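Local coordinates for glutamine aminotransferase class-II domain protein (Ruegeria pomeroyi, PDB 3MDN) that probably serves as a class-II glutamine amidotransferase of the Ntn type, a family whose members release ammonia from glutamine, at residues Cys4-Tyr9 with Arg186-Phe191; Ala199-Ser204 with Trp236-Pro241; Pro209-Arg214 with Trp222-Glu227. All coordinates share one frame; numbering follows the deposited sequence.

Contact 1. Residues Cys4-Tyr9 with Arg186-Phe191; sequences CRWAAY and RLSAAF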
ATOM      1  N   CYS D   4      11.828 -18.560  -0.966  1.00 48.30           N
ATOM      2  CA  CYS D   4      12.308 -17.253  -0.445  1.00 48.42           C
ATOM      3  C   CYS D   4      13.474 -16.698  -1.288  1.00 47.21           C
ATOM      4  O   CYS D   4      14.380 -16.037  -0.769  1.00 47.50           O
ATOM      5  CB  CYS D   4      12.681 -17.364   1.041  1.00 48.59           C
ATOM      6  SG  CYS D   4      12.777 -15.743   1.918  1.00 53.72           S
ATOM      7  N   ARG D   5      13.424 -16.953  -2.594  1.00 45.65           N
ATOM      8  CA  ARG D   5      14.455 -16.492  -3.525  1.00 43.48           C
ATOM      9  C   ARG D   5      15.100 -15.134  -3.177  1.00 42.06           C
ATOM     10  O   ARG D   5      14.410 -14.121  -3.030  1.00 41.76           O
ATOM     11  CB  ARG D   5      13.882 -16.435  -4.944  1.00 43.82           C
ATOM     12  N   TRP D   6      16.424 -15.120  -3.044  1.00 39.37           N
ATOM     13  CA  TRP D   6      17.178 -13.869  -3.106  1.00 36.96           C
ATOM     14  C   TRP D   6      18.264 -13.864  -4.200  1.00 35.04           C
ATOM     15  O   TRP D   6      18.678 -14.928  -4.680  1.00 33.85           O
ATOM     16  CB  TRP D   6      17.714 -13.449  -1.738  1.00 37.26           C
ATOM     17  CG  TRP D   6      18.743 -14.347  -1.015  1.00 40.95           C
ATOM     18  CD1 TRP D   6      18.530 -15.089   0.123  1.00 44.04           C
ATOM     19  CD2 TRP D   6      20.149 -14.507  -1.329  1.00 40.20           C
ATOM     20  NE1 TRP D   6      19.703 -15.704   0.526  1.00 45.15           N
ATOM     21  CE2 TRP D   6      20.704 -15.372  -0.352  1.00 42.44           C
ATOM     22  CE3 TRP D   6      20.982 -14.000  -2.327  1.00 35.61           C
ATOM     23  CZ2 TRP D   6      22.056 -15.747  -0.363  1.00 40.36           C
ATOM     24  CZ3 TRP D   6      22.320 -14.371  -2.330  1.00 35.77           C
ATOM     25  CH2 TRP D   6      22.842 -15.242  -1.368  1.00 35.96           C
ATOM     26  N   ALA D   7      18.694 -12.667  -4.604  1.00 31.92           N
ATOM     27  CA  ALA D   7      19.788 -12.517  -5.555  1.00 29.88           C
ATOM     28  C   ALA D   7      20.651 -11.296  -5.256  1.00 28.27           C
ATOM     29  O   ALA D   7      20.141 -10.245  -4.841  1.00 28.21           O
ATOM     30  CB  ALA D   7      19.263 -12.457  -6.977  1.00 29.83           C
ATOM     31  N   ALA D   8      21.957 -11.439  -5.469  1.00 25.57           N
ATOM     32  CA  ALA D   8      22.916 -10.364  -5.244  1.00 24.78           C
ATOM     33  C   ALA D   8      23.855 -10.218  -6.436  1.00 24.59           C
ATOM     34  O   ALA D   8      24.130 -11.187  -7.150  1.00 24.99           O
ATOM     35  CB  ALA D   8      23.715 -10.588  -3.944  1.00 23.29           C
ATOM     36  N   TYR D   9      24.374  -9.013  -6.634  1.00 24.44           N
ATOM     37  CA  TYR D   9      25.206  -8.747  -7.789  1.00 24.02           C
ATOM     38  C   TYR D   9      26.387  -7.850  -7.443  1.00 24.57           C
ATOM     39  O   TYR D   9      26.253  -6.914  -6.669  1.00 24.09           O
ATOM     40  CB  TYR D   9      24.363  -8.170  -8.924  1.00 23.04           C
ATOM     41  CG  TYR D   9      25.172  -7.856 -10.164  1.00 22.09           C
ATOM     42  CD1 TYR D   9      25.502  -8.853 -11.073  1.00 21.74           C
ATOM     43  CD2 TYR D   9      25.615  -6.546 -10.426  1.00 21.48           C
ATOM     44  CE1 TYR D   9      26.268  -8.575 -12.233  1.00 21.75           C
ATOM     45  CE2 TYR D   9      26.396  -6.261 -11.579  1.00 22.79           C
ATOM     46  CZ  TYR D   9      26.715  -7.303 -12.467  1.00 20.98           C
ATOM     47  OH  TYR D   9      27.438  -7.045 -13.598  1.00 22.31           O
ATOM     48  N   ARG D 186      19.324 -21.977  10.874  1.00 24.07           N
ATOM     49  CA  ARG D 186      19.426 -22.241   9.434  1.00 25.83           C
ATOM     50  C   ARG D 186      19.703 -20.902   8.770  1.00 26.56           C
ATOM     51  O   ARG D 186      18.946 -19.951   8.965  1.00 26.91           O
ATOM     52  CB  ARG D 186      18.125 -22.811   8.886  1.00 25.23           C
ATOM     53  CG  ARG D 186      17.709 -24.142   9.492  1.00 26.14           C
ATOM     54  CD  ARG D 186      17.845 -25.235   8.470  1.00 23.91           C
ATOM     55  NE  ARG D 186      17.586 -26.584   8.976  1.00 24.85           N
ATOM     56  CZ  ARG D 186      16.466 -27.281   8.759  1.00 26.08           C
ATOM     57  NH1 ARG D 186      15.468 -26.741   8.053  1.00 25.15           N
ATOM     58  NH2 ARG D 186      16.348 -28.522   9.245  1.00 21.62           N
ATOM     59  N   LEU D 187      20.772 -20.822   7.981  1.00 26.84           N
ATOM     60  CA  LEU D 187      21.220 -19.520   7.529  1.00 26.63           C
ATOM     61  C   LEU D 187      21.853 -19.513   6.134  1.00 26.86           C
ATOM     62  O   LEU D 187      22.825 -20.192   5.885  1.00 25.70           O
ATOM     63  CB  LEU D 187      22.259 -18.961   8.517  1.00 26.44           C
ATOM     64  CG  LEU D 187      22.855 -17.623   8.025  1.00 26.01           C
ATOM     65  CD1 LEU D 187      22.751 -16.586   9.095  1.00 22.64           C
ATOM     66  CD2 LEU D 187      24.312 -17.770   7.609  1.00 25.89           C
ATOM     67  N   SER D 188      21.307 -18.696   5.246  1.00 27.18           N
ATOM     68  CA  SER D 188      22.034 -18.273   4.085  1.00 27.95           C
ATOM     69  C   SER D 188      21.820 -16.780   4.142  1.00 28.52           C
ATOM     70  O   SER D 188      20.703 -16.299   4.436  1.00 29.78           O
ATOM     71  CB  SER D 188      21.450 -18.878   2.805  1.00 28.16           C
ATOM     72  OG  SER D 188      20.390 -18.045   2.390  1.00 32.11           O
ATOM     73  N   ALA D 189      22.887 -16.020   3.956  1.00 27.81           N
ATOM     74  CA  ALA D 189      22.782 -14.561   4.045  1.00 26.68           C
ATOM     75  C   ALA D 189      23.680 -13.945   2.987  1.00 26.53           C
ATOM     76  O   ALA D 189      24.718 -14.539   2.627  1.00 25.67           O
ATOM     77  CB  ALA D 189      23.238 -14.095   5.414  1.00 26.89           C
ATOM     78  N   ALA D 190      23.285 -12.769   2.496  1.00 25.32           N
ATOM     79  CA  ALA D 190      24.151 -11.923   1.651  1.00 25.02           C
ATOM     80  C   ALA D 190      24.227 -10.564   2.274  1.00 25.14           C
ATOM     81  O   ALA D 190      23.259 -10.104   2.898  1.00 26.01           O
ATOM     82  CB  ALA D 190      23.607 -11.812   0.221  1.00 25.95           C
ATOM     83  N   PHE D 191      25.373  -9.915   2.153  1.00 23.82           N
ATOM     84  CA  PHE D 191      25.591  -8.654   2.843  1.00 24.27           C
ATOM     85  C   PHE D 191      26.772  -7.899   2.213  1.00 23.95           C
ATOM     86  O   PHE D 191      27.599  -8.510   1.576  1.00 22.69           O
ATOM     87  CB  PHE D 191      25.720  -8.824   4.374  1.00 23.98           C
ATOM     88  CG  PHE D 191      26.773  -9.812   4.819  1.00 26.03           C
ATOM     89  CD1 PHE D 191      26.533 -11.183   4.790  1.00 25.87           C
ATOM     90  CD2 PHE D 191      28.001  -9.371   5.298  1.00 26.03           C
ATOM     91  CE1 PHE D 191      27.519 -12.086   5.195  1.00 28.12           C
ATOM     92  CE2 PHE D 191      28.984 -10.271   5.708  1.00 26.97           C
ATOM     93  CZ  PHE D 191      28.742 -11.614   5.684  1.00 24.86           C
TER
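The indole of W6 is turned so that its edge meets S188 and one of its faces meets A190, two residues whose side chains leave the same side of strand 186-191. At the edge, NE1 of W6 donates to OG of S188 at 3.1 Å. The hydroxyl oxygen lies only 12° out of the indole plane, and the N-H...O angle of 156° indicates a fairly straight bond. CB of A190 lies 4.0 Å from the centroid of the six-membered ring of W6, over the face but offset toward the rim, which meets the geometry of a CH-pi contact; its shortest approach is 3.8 Å to CZ3 of W6. With CG between the backbone N and the carbonyl carbon (chi1 64°), the indole of W6 is carried toward the facing strand in this orientation. Beyond it, CB of A8 meets CB of A190 at 4.3 Å. The strand axes come no nearer than 8.4 Å, so the strands belong to two layers, consistent with the stacked beta sheets of an Ntn fold; M112, N114 and V224 also pack on W6. Every touching residue is buried, so the bond to S188 supplies the indole N-H with an acceptor inside the core and, together with the methyl contact over its face, probably fixes how the ring is turned.

Contact 2. Residues Ala199-Ser204 with Trp236-Pro241; sequences AARYSS and WTELRP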
ATOM      1  N   ALA D 199      28.717 -13.515   1.230  1.00 23.17           N
ATOM      2  CA  ALA D 199      27.600 -14.398   1.449  1.00 24.18           C
ATOM      3  C   ALA D 199      28.076 -15.539   2.309  1.00 24.25           C
ATOM      4  O   ALA D 199      29.215 -15.958   2.209  1.00 24.80           O
ATOM      5  CB  ALA D 199      27.046 -14.916   0.113  1.00 24.34           C
ATOM      6  N   ALA D 200      27.210 -16.035   3.169  1.00 24.69           N
ATOM      7  CA  ALA D 200      27.593 -17.138   4.046  1.00 25.34           C
ATOM      8  C   ALA D 200      26.449 -18.131   4.071  1.00 24.91           C
ATOM      9  O   ALA D 200      25.313 -17.781   3.809  1.00 25.00           O
ATOM     10  CB  ALA D 200      27.908 -16.627   5.461  1.00 24.81           C
ATOM     11  N   ARG D 201      26.776 -19.380   4.347  1.00 25.02           N
ATOM     12  CA  ARG D 201      25.795 -20.456   4.448  1.00 24.38           C
ATOM     13  C   ARG D 201      26.206 -21.332   5.602  1.00 23.95           C
ATOM     14  O   ARG D 201      27.368 -21.759   5.685  1.00 22.69           O
ATOM     15  CB  ARG D 201      25.716 -21.266   3.144  1.00 24.07           C
ATOM     16  CG  ARG D 201      24.689 -22.394   3.146  1.00 24.07           C
ATOM     17  CD  ARG D 201      24.761 -23.184   1.830  1.00 23.06           C
ATOM     18  NE  ARG D 201      23.727 -24.207   1.707  1.00 23.65           N
ATOM     19  CZ  ARG D 201      23.747 -25.181   0.802  1.00 25.23           C
ATOM     20  NH1 ARG D 201      24.771 -25.277  -0.045  1.00 25.17           N
ATOM     21  NH2 ARG D 201      22.756 -26.069   0.756  1.00 22.76           N
ATOM     22  N   TYR D 202      25.254 -21.567   6.511  1.00 24.04           N
ATOM     23  CA  TYR D 202      25.515 -22.365   7.701  1.00 23.95           C
ATOM     24  C   TYR D 202      24.221 -22.954   8.277  1.00 23.39           C
ATOM     25  O   TYR D 202      23.163 -22.367   8.157  1.00 23.28           O
ATOM     26  CB  TYR D 202      26.219 -21.491   8.763  1.00 25.42           C
ATOM     27  CG  TYR D 202      26.227 -22.149  10.126  1.00 26.63           C
ATOM     28  CD1 TYR D 202      27.120 -23.190  10.413  1.00 28.37           C
ATOM     29  CD2 TYR D 202      25.281 -21.810  11.077  1.00 25.42           C
ATOM     30  CE1 TYR D 202      27.097 -23.841  11.641  1.00 28.37           C
ATOM     31  CE2 TYR D 202      25.250 -22.438  12.308  1.00 26.32           C
ATOM     32  CZ  TYR D 202      26.169 -23.456  12.584  1.00 29.14           C
ATOM     33  OH  TYR D 202      26.137 -24.081  13.823  1.00 29.78           O
ATOM     34  N   SER D 203      24.303 -24.117   8.910  1.00 23.23           N
ATOM     35  CA  SER D 203      23.145 -24.697   9.610  1.00 22.93           C
ATOM     36  C   SER D 203      23.597 -25.477  10.846  1.00 23.71           C
ATOM     37  O   SER D 203      24.666 -26.097  10.843  1.00 23.23           O
ATOM     38  CB  SER D 203      22.372 -25.648   8.677  1.00 21.83           C
ATOM     39  OG  SER D 203      21.269 -26.249   9.372  1.00 20.44           O
ATOM     40  N   SER D 204      22.767 -25.508  11.872  1.00 23.75           N
ATOM     41  CA  SER D 204      23.057 -26.378  13.007  1.00 25.19           C
ATOM     42  C   SER D 204      22.718 -27.845  12.715  1.00 25.88           C
ATOM     43  O   SER D 204      23.011 -28.709  13.548  1.00 26.50           O
ATOM     44  CB  SER D 204      22.276 -25.922  14.229  1.00 24.97           C
ATOM     45  OG  SER D 204      20.905 -25.835  13.895  1.00 24.96           O
ATOM     46  N   TRP D 236      26.425 -23.020 -12.315  1.00 25.98           N
ATOM     47  CA  TRP D 236      26.507 -22.297 -11.060  1.00 24.55           C
ATOM     48  C   TRP D 236      27.399 -23.066 -10.096  1.00 23.28           C
ATOM     49  O   TRP D 236      27.384 -24.276 -10.087  1.00 20.60           O
ATOM     50  CB  TRP D 236      25.104 -22.116 -10.470  1.00 24.75           C
ATOM     51  CG  TRP D 236      24.283 -21.145 -11.237  1.00 26.85           C
ATOM     52  CD1 TRP D 236      23.572 -21.396 -12.376  1.00 29.79           C
ATOM     53  CD2 TRP D 236      24.088 -19.752 -10.936  1.00 27.38           C
ATOM     54  NE1 TRP D 236      22.947 -20.240 -12.803  1.00 30.44           N
ATOM     55  CE2 TRP D 236      23.245 -19.223 -11.934  1.00 29.25           C
ATOM     56  CE3 TRP D 236      24.567 -18.900  -9.930  1.00 26.47           C
ATOM     57  CZ2 TRP D 236      22.861 -17.883 -11.953  1.00 30.12           C
ATOM     58  CZ3 TRP D 236      24.187 -17.585  -9.941  1.00 28.34           C
ATOM     59  CH2 TRP D 236      23.336 -17.078 -10.947  1.00 29.20           C
ATOM     60  N   THR D 237      28.142 -22.354  -9.267  1.00 22.29           N
ATOM     61  CA  THR D 237      28.992 -23.010  -8.288  1.00 22.24           C
ATOM     62  C   THR D 237      28.239 -23.014  -6.967  1.00 21.84           C
ATOM     63  O   THR D 237      27.869 -21.963  -6.486  1.00 21.53           O
ATOM     64  CB  THR D 237      30.313 -22.208  -8.082  1.00 22.67           C
ATOM     65  OG1 THR D 237      30.990 -22.027  -9.348  1.00 21.47           O
ATOM     66  CG2 THR D 237      31.239 -22.963  -7.097  1.00 21.19           C
ATOM     67  N   GLU D 238      28.014 -24.179  -6.377  1.00 20.97           N
ATOM     68  CA  GLU D 238      27.349 -24.236  -5.089  1.00 21.71           C
ATOM     69  C   GLU D 238      28.277 -23.753  -3.946  1.00 21.61           C
ATOM     70  O   GLU D 238      29.400 -24.226  -3.831  1.00 20.70           O
ATOM     71  CB  GLU D 238      26.856 -25.676  -4.793  1.00 21.49           C
ATOM     72  CG  GLU D 238      26.037 -25.737  -3.467  1.00 22.04           C
ATOM     73  CD  GLU D 238      25.374 -27.093  -3.203  1.00 27.55           C
ATOM     74  OE1 GLU D 238      25.072 -27.824  -4.156  1.00 27.45           O
ATOM     75  OE2 GLU D 238      25.148 -27.444  -2.024  1.00 29.47           O
ATOM     76  N   LEU D 239      27.815 -22.845  -3.087  1.00 21.56           N
ATOM     77  CA  LEU D 239      28.587 -22.527  -1.900  1.00 22.26           C
ATOM     78  C   LEU D 239      28.165 -23.554  -0.852  1.00 22.97           C
ATOM     79  O   LEU D 239      27.023 -23.577  -0.425  1.00 23.03           O
ATOM     80  CB  LEU D 239      28.324 -21.074  -1.420  1.00 22.77           C
ATOM     81  CG  LEU D 239      28.990 -20.574  -0.128  1.00 21.66           C
ATOM     82  CD1 LEU D 239      30.505 -20.442  -0.263  1.00 18.93           C
ATOM     83  CD2 LEU D 239      28.397 -19.218   0.308  1.00 23.26           C
ATOM     84  N   ARG D 240      29.079 -24.431  -0.458  1.00 23.64           N
ATOM     85  CA  ARG D 240      28.748 -25.466   0.526  1.00 24.93           C
ATOM     86  C   ARG D 240      28.422 -24.893   1.916  1.00 25.16           C
ATOM     87  O   ARG D 240      28.897 -23.799   2.273  1.00 24.36           O
ATOM     88  CB  ARG D 240      29.878 -26.502   0.588  1.00 26.04           C
ATOM     89  CG  ARG D 240      30.050 -27.238  -0.748  1.00 29.89           C
ATOM     90  CD  ARG D 240      31.112 -28.366  -0.722  1.00 39.62           C
ATOM     91  NE  ARG D 240      32.321 -28.028   0.046  1.00 45.86           N
ATOM     92  CZ  ARG D 240      33.231 -27.113  -0.313  1.00 48.10           C
ATOM     93  NH1 ARG D 240      33.095 -26.418  -1.441  1.00 46.18           N
ATOM     94  NH2 ARG D 240      34.284 -26.892   0.472  1.00 49.61           N
ATOM     95  N   PRO D 241      27.595 -25.617   2.697  1.00 25.27           N
ATOM     96  CA  PRO D 241      27.337 -25.216   4.085  1.00 26.09           C
ATOM     97  C   PRO D 241      28.661 -25.119   4.854  1.00 26.23           C
ATOM     98  O   PRO D 241      29.569 -25.868   4.553  1.00 25.98           O
ATOM     99  CB  PRO D 241      26.500 -26.378   4.663  1.00 25.69           C
ATOM    100  CG  PRO D 241      26.132 -27.231   3.526  1.00 26.06           C
ATOM    101  CD  PRO D 241      27.082 -26.964   2.392  1.00 25.88           C
TER
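One face of the R201 guanidinium is met by P241, whose CD stands 3.7 Å above the plane, toward the rim of the group, while L239 O and E238 OE2 lie at its edge. Both edge partners are gripped by NH1 of R201, at 2.8 Å to the L239 carbonyl oxygen and 3.0 Å to OE2 of E238, and each is only 3° out of the guanidinium plane. The second bond is part of a salt bridge. NH1 alone makes it, reaching the anti side of OE2 from somewhat out of the carboxylate plane; the two flat groups are turned 44° apart and do not share one plane. R201 spans the distance by full extension: chi1 is -179° and the chain stays straight out to NE, with CD passing 3.2 Å from L239 O. Strand 199-203 lies in one sheet of the Ntn-like sandwich, backed by I169 and L165 of helix 161-179, whereas 237-238 is the outermost strand of the other sheet within this chain. The extended run from L239 to P241 therefore leads from one layer toward the other, where G242 and R243 make backbone bonds with R201. A leucine in place of R201 would probably leave the E238 carboxylate without its countercharge and the L239 carbonyl without this donor. NH2 of R201 has a further acceptor in A208 O. Deeper in, CD2 of L239 packs beside strand 199-203, touching A199 O at 3.9 Å and CB of R201 at 4.4 Å.

Contact 3. Residues Pro209-Arg214 with Trp222-Glu227; sequences PSVYYR and WAVVSE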
ATOM      1  N   PRO D 209      19.676 -23.495   3.737  1.00 26.89           N
ATOM      2  CA  PRO D 209      19.149 -22.861   2.530  1.00 26.88           C
ATOM      3  C   PRO D 209      20.304 -22.651   1.529  1.00 27.26           C
ATOM      4  O   PRO D 209      21.455 -22.421   1.936  1.00 28.51           O
ATOM      5  CB  PRO D 209      18.567 -21.524   3.044  1.00 26.48           C
ATOM      6  CG  PRO D 209      18.499 -21.680   4.580  1.00 26.13           C
ATOM      7  CD  PRO D 209      19.591 -22.619   4.926  1.00 27.38           C
ATOM      8  N   SER D 210      20.022 -22.789   0.243  1.00 26.80           N
ATOM      9  CA  SER D 210      21.078 -23.021  -0.710  1.00 25.78           C
ATOM     10  C   SER D 210      21.703 -21.700  -1.171  1.00 25.24           C
ATOM     11  O   SER D 210      21.100 -20.621  -1.021  1.00 24.07           O
ATOM     12  CB  SER D 210      20.570 -23.885  -1.874  1.00 26.64           C
ATOM     13  OG  SER D 210      19.488 -23.276  -2.544  1.00 27.06           O
ATOM     14  N   VAL D 211      22.937 -21.762  -1.652  1.00 23.10           N
ATOM     15  CA  VAL D 211      23.591 -20.572  -2.185  1.00 22.38           C
ATOM     16  C   VAL D 211      24.402 -20.992  -3.398  1.00 22.93           C
ATOM     17  O   VAL D 211      25.110 -21.990  -3.336  1.00 21.27           O
ATOM     18  CB  VAL D 211      24.534 -19.921  -1.174  1.00 22.69           C
ATOM     19  CG1 VAL D 211      25.318 -18.779  -1.840  1.00 22.78           C
ATOM     20  CG2 VAL D 211      23.759 -19.397   0.059  1.00 22.52           C
ATOM     21  N   TYR D 212      24.277 -20.251  -4.504  1.00 22.65           N
ATOM     22  CA  TYR D 212      25.029 -20.561  -5.729  1.00 22.44           C
ATOM     23  C   TYR D 212      25.611 -19.253  -6.231  1.00 22.38           C
ATOM     24  O   TYR D 212      25.045 -18.209  -5.968  1.00 22.02           O
ATOM     25  CB  TYR D 212      24.110 -21.121  -6.812  1.00 22.30           C
ATOM     26  CG  TYR D 212      23.429 -22.427  -6.448  1.00 23.59           C
ATOM     27  CD1 TYR D 212      22.198 -22.422  -5.820  1.00 24.58           C
ATOM     28  CD2 TYR D 212      24.026 -23.663  -6.721  1.00 23.83           C
ATOM     29  CE1 TYR D 212      21.542 -23.606  -5.493  1.00 25.59           C
ATOM     30  CE2 TYR D 212      23.380 -24.856  -6.369  1.00 26.01           C
ATOM     31  CZ  TYR D 212      22.124 -24.799  -5.749  1.00 27.47           C
ATOM     32  OH  TYR D 212      21.426 -25.928  -5.364  1.00 30.22           O
ATOM     33  N   TYR D 213      26.695 -19.305  -6.994  1.00 22.36           N
ATOM     34  CA  TYR D 213      27.278 -18.079  -7.555  1.00 22.48           C
ATOM     35  C   TYR D 213      27.907 -18.397  -8.885  1.00 22.90           C
ATOM     36  O   TYR D 213      28.272 -19.551  -9.142  1.00 23.22           O
ATOM     37  CB  TYR D 213      28.269 -17.383  -6.602  1.00 21.33           C
ATOM     38  CG  TYR D 213      29.497 -18.185  -6.210  1.00 22.70           C
ATOM     39  CD1 TYR D 213      30.722 -17.951  -6.826  1.00 20.58           C
ATOM     40  CD2 TYR D 213      29.429 -19.177  -5.216  1.00 21.06           C
ATOM     41  CE1 TYR D 213      31.826 -18.656  -6.479  1.00 23.19           C
ATOM     42  CE2 TYR D 213      30.537 -19.862  -4.845  1.00 22.37           C
ATOM     43  CZ  TYR D 213      31.736 -19.607  -5.484  1.00 24.12           C
ATOM     44  OH  TYR D 213      32.861 -20.309  -5.137  1.00 24.46           O
ATOM     45  N   ARG D 214      27.992 -17.392  -9.761  1.00 23.18           N
ATOM     46  CA  ARG D 214      28.603 -17.632 -11.077  1.00 24.55           C
ATOM     47  C   ARG D 214      29.033 -16.275 -11.645  1.00 23.81           C
ATOM     48  O   ARG D 214      28.364 -15.269 -11.414  1.00 22.75           O
ATOM     49  CB  ARG D 214      27.597 -18.322 -12.021  1.00 25.07           C
ATOM     50  CG  ARG D 214      28.060 -18.445 -13.477  1.00 28.26           C
ATOM     51  CD  ARG D 214      26.975 -19.028 -14.399  1.00 34.33           C
ATOM     52  NE  ARG D 214      25.769 -18.211 -14.487  1.00 40.81           N
ATOM     53  CZ  ARG D 214      25.446 -17.486 -15.558  1.00 44.09           C
ATOM     54  NH1 ARG D 214      26.250 -17.498 -16.610  1.00 45.49           N
ATOM     55  NH2 ARG D 214      24.328 -16.752 -15.584  1.00 44.14           N
ATOM     56  N   TRP D 222      29.627 -10.691 -10.967  1.00 24.46           N
ATOM     57  CA  TRP D 222      29.210 -11.905 -10.254  1.00 24.12           C
ATOM     58  C   TRP D 222      27.766 -11.858  -9.755  1.00 24.56           C
ATOM     59  O   TRP D 222      27.332 -10.859  -9.179  1.00 25.04           O
ATOM     60  CB  TRP D 222      30.115 -12.093  -9.037  1.00 24.08           C
ATOM     61  CG  TRP D 222      31.552 -12.368  -9.392  1.00 24.31           C
ATOM     62  CD1 TRP D 222      32.518 -11.452  -9.654  1.00 24.72           C
ATOM     63  CD2 TRP D 222      32.174 -13.653  -9.514  1.00 25.11           C
ATOM     64  NE1 TRP D 222      33.704 -12.069  -9.948  1.00 24.80           N
ATOM     65  CE2 TRP D 222      33.532 -13.428  -9.859  1.00 24.49           C
ATOM     66  CE3 TRP D 222      31.725 -14.971  -9.360  1.00 24.43           C
ATOM     67  CZ2 TRP D 222      34.454 -14.480 -10.047  1.00 25.54           C
ATOM     68  CZ3 TRP D 222      32.664 -16.043  -9.572  1.00 23.16           C
ATOM     69  CH2 TRP D 222      34.003 -15.778  -9.896  1.00 22.03           C
ATOM     70  N   ALA D 223      27.043 -12.956  -9.926  1.00 25.07           N
ATOM     71  CA  ALA D 223      25.725 -13.122  -9.322  1.00 25.26           C
ATOM     72  C   ALA D 223      25.826 -14.170  -8.217  1.00 25.87           C
ATOM     73  O   ALA D 223      26.585 -15.132  -8.345  1.00 26.36           O
ATOM     74  CB  ALA D 223      24.678 -13.544 -10.375  1.00 24.15           C
ATOM     75  N   VAL D 224      25.048 -13.992  -7.153  1.00 25.63           N
ATOM     76  CA  VAL D 224      24.938 -14.943  -6.057  1.00 25.78           C
ATOM     77  C   VAL D 224      23.433 -15.058  -5.786  1.00 27.21           C
ATOM     78  O   VAL D 224      22.749 -14.064  -5.677  1.00 26.98           O
ATOM     79  CB  VAL D 224      25.608 -14.409  -4.764  1.00 25.79           C
ATOM     80  CG1 VAL D 224      25.666 -15.503  -3.700  1.00 23.29           C
ATOM     81  CG2 VAL D 224      27.034 -13.863  -5.060  1.00 25.36           C
ATOM     82  N   VAL D 225      22.928 -16.264  -5.652  1.00 28.16           N
ATOM     83  CA  VAL D 225      21.505 -16.482  -5.640  1.00 29.97           C
ATOM     84  C   VAL D 225      21.163 -17.633  -4.695  1.00 32.07           C
ATOM     85  O   VAL D 225      22.022 -18.474  -4.369  1.00 31.60           O
ATOM     86  CB  VAL D 225      21.012 -16.852  -7.035  1.00 30.06           C
ATOM     87  CG1 VAL D 225      21.194 -15.704  -7.999  1.00 28.92           C
ATOM     88  CG2 VAL D 225      21.766 -18.091  -7.537  1.00 29.40           C
ATOM     89  N   SER D 226      19.913 -17.675  -4.255  1.00 34.40           N
ATOM     90  CA  SER D 226      19.422 -18.794  -3.469  1.00 38.13           C
ATOM     91  C   SER D 226      19.071 -19.997  -4.334  1.00 41.12           C
ATOM     92  O   SER D 226      18.999 -21.116  -3.822  1.00 42.18           O
ATOM     93  CB  SER D 226      18.201 -18.382  -2.653  1.00 38.22           C
ATOM     94  OG  SER D 226      17.205 -17.855  -3.493  1.00 37.36           O
ATOM     95  N   GLU D 227      18.846 -19.786  -5.636  1.00 44.39           N
ATOM     96  CA  GLU D 227      18.563 -20.897  -6.554  1.00 47.85           C
ATOM     97  C   GLU D 227      18.856 -20.525  -8.003  1.00 49.62           C
ATOM     98  O   GLU D 227      18.458 -19.458  -8.451  1.00 50.38           O
ATOM     99  CB  GLU D 227      17.111 -21.358  -6.417  1.00 48.41           C
ATOM    100  CG  GLU D 227      16.111 -20.221  -6.327  1.00 51.23           C
ATOM    101  CD  GLU D 227      14.716 -20.651  -6.731  1.00 54.45           C
ATOM    102  OE1 GLU D 227      13.745 -20.178  -6.087  1.00 55.92           O
ATOM    103  OE2 GLU D 227      14.598 -21.461  -7.685  1.00 54.41           O
TER
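Strands 212-214 and 222-225 run antiparallel, their directions 167° apart and their axes 4.7 Å apart, with Y212-V225 and R214-A223 as hydrogen-bonded pairs and Y213-V224 as the non-hydrogen-bonded pair between them. Four backbone bonds hold this register, from Y212 N to V225 O at 2.9 Å through to A223 N and R214 O at 3.1 Å. Just past the paired residues, OG of S210, set between its backbone N and carbonyl carbon (chi1 59°), is brought to S226 O and donates to it at 2.6 Å, nearly head-on to the carbonyl, extending the line of bonds. The other serine turns elsewhere: OG of S226 bonds to N of W6. On the face carrying Y212 and V225, CB of Y212 touches CG2 of V225 at 3.9 Å, and the ring edge of Y212 lies near S226 O. On the opposite face, V224 takes two neighbours with its two methyls, CG1 against CG1 of V211 at 3.8 Å and CG2 against CB of Y213 at 4.0 Å. The rings of Y213 and W222 lie side by side and point the same way, with CZ3 of W222 in the plane of the tyrosine ring at its edge, 3.9 Å from CD1. OH of Y213 is hydrogen-bonded to E254. The hairpin lies toward one side of its sheet, with strand 6-10 beside 221-225 and the outermost strand 237-238 beside 212-216; its V224 face packs against strands 197-203 and 243-248 of the second sheet, and W236 lies against V225 and R214 on the other.

From the N terminus, contact 1 joins the first strand to 186-191 and closes a loop of 176 residues that includes all the helices and the outermost strand 58-61. It is complete before contact 2 opens at 199-204, so the two are in series. Contact 3, the hairpin of 209-214 and 222-227, forms entirely within the loop that contact 2 closes at 236-241 and is nested in it. Probable backbone hydrogen bonds join all three: L187 N to Y202 O between contacts 1 and 2, A8 N to V224 O between 1 and 3, and L239 N to V211 O between 2 and 3. Contacts 1 and 2 tie one sheet to the other, while contact 3 lies within one.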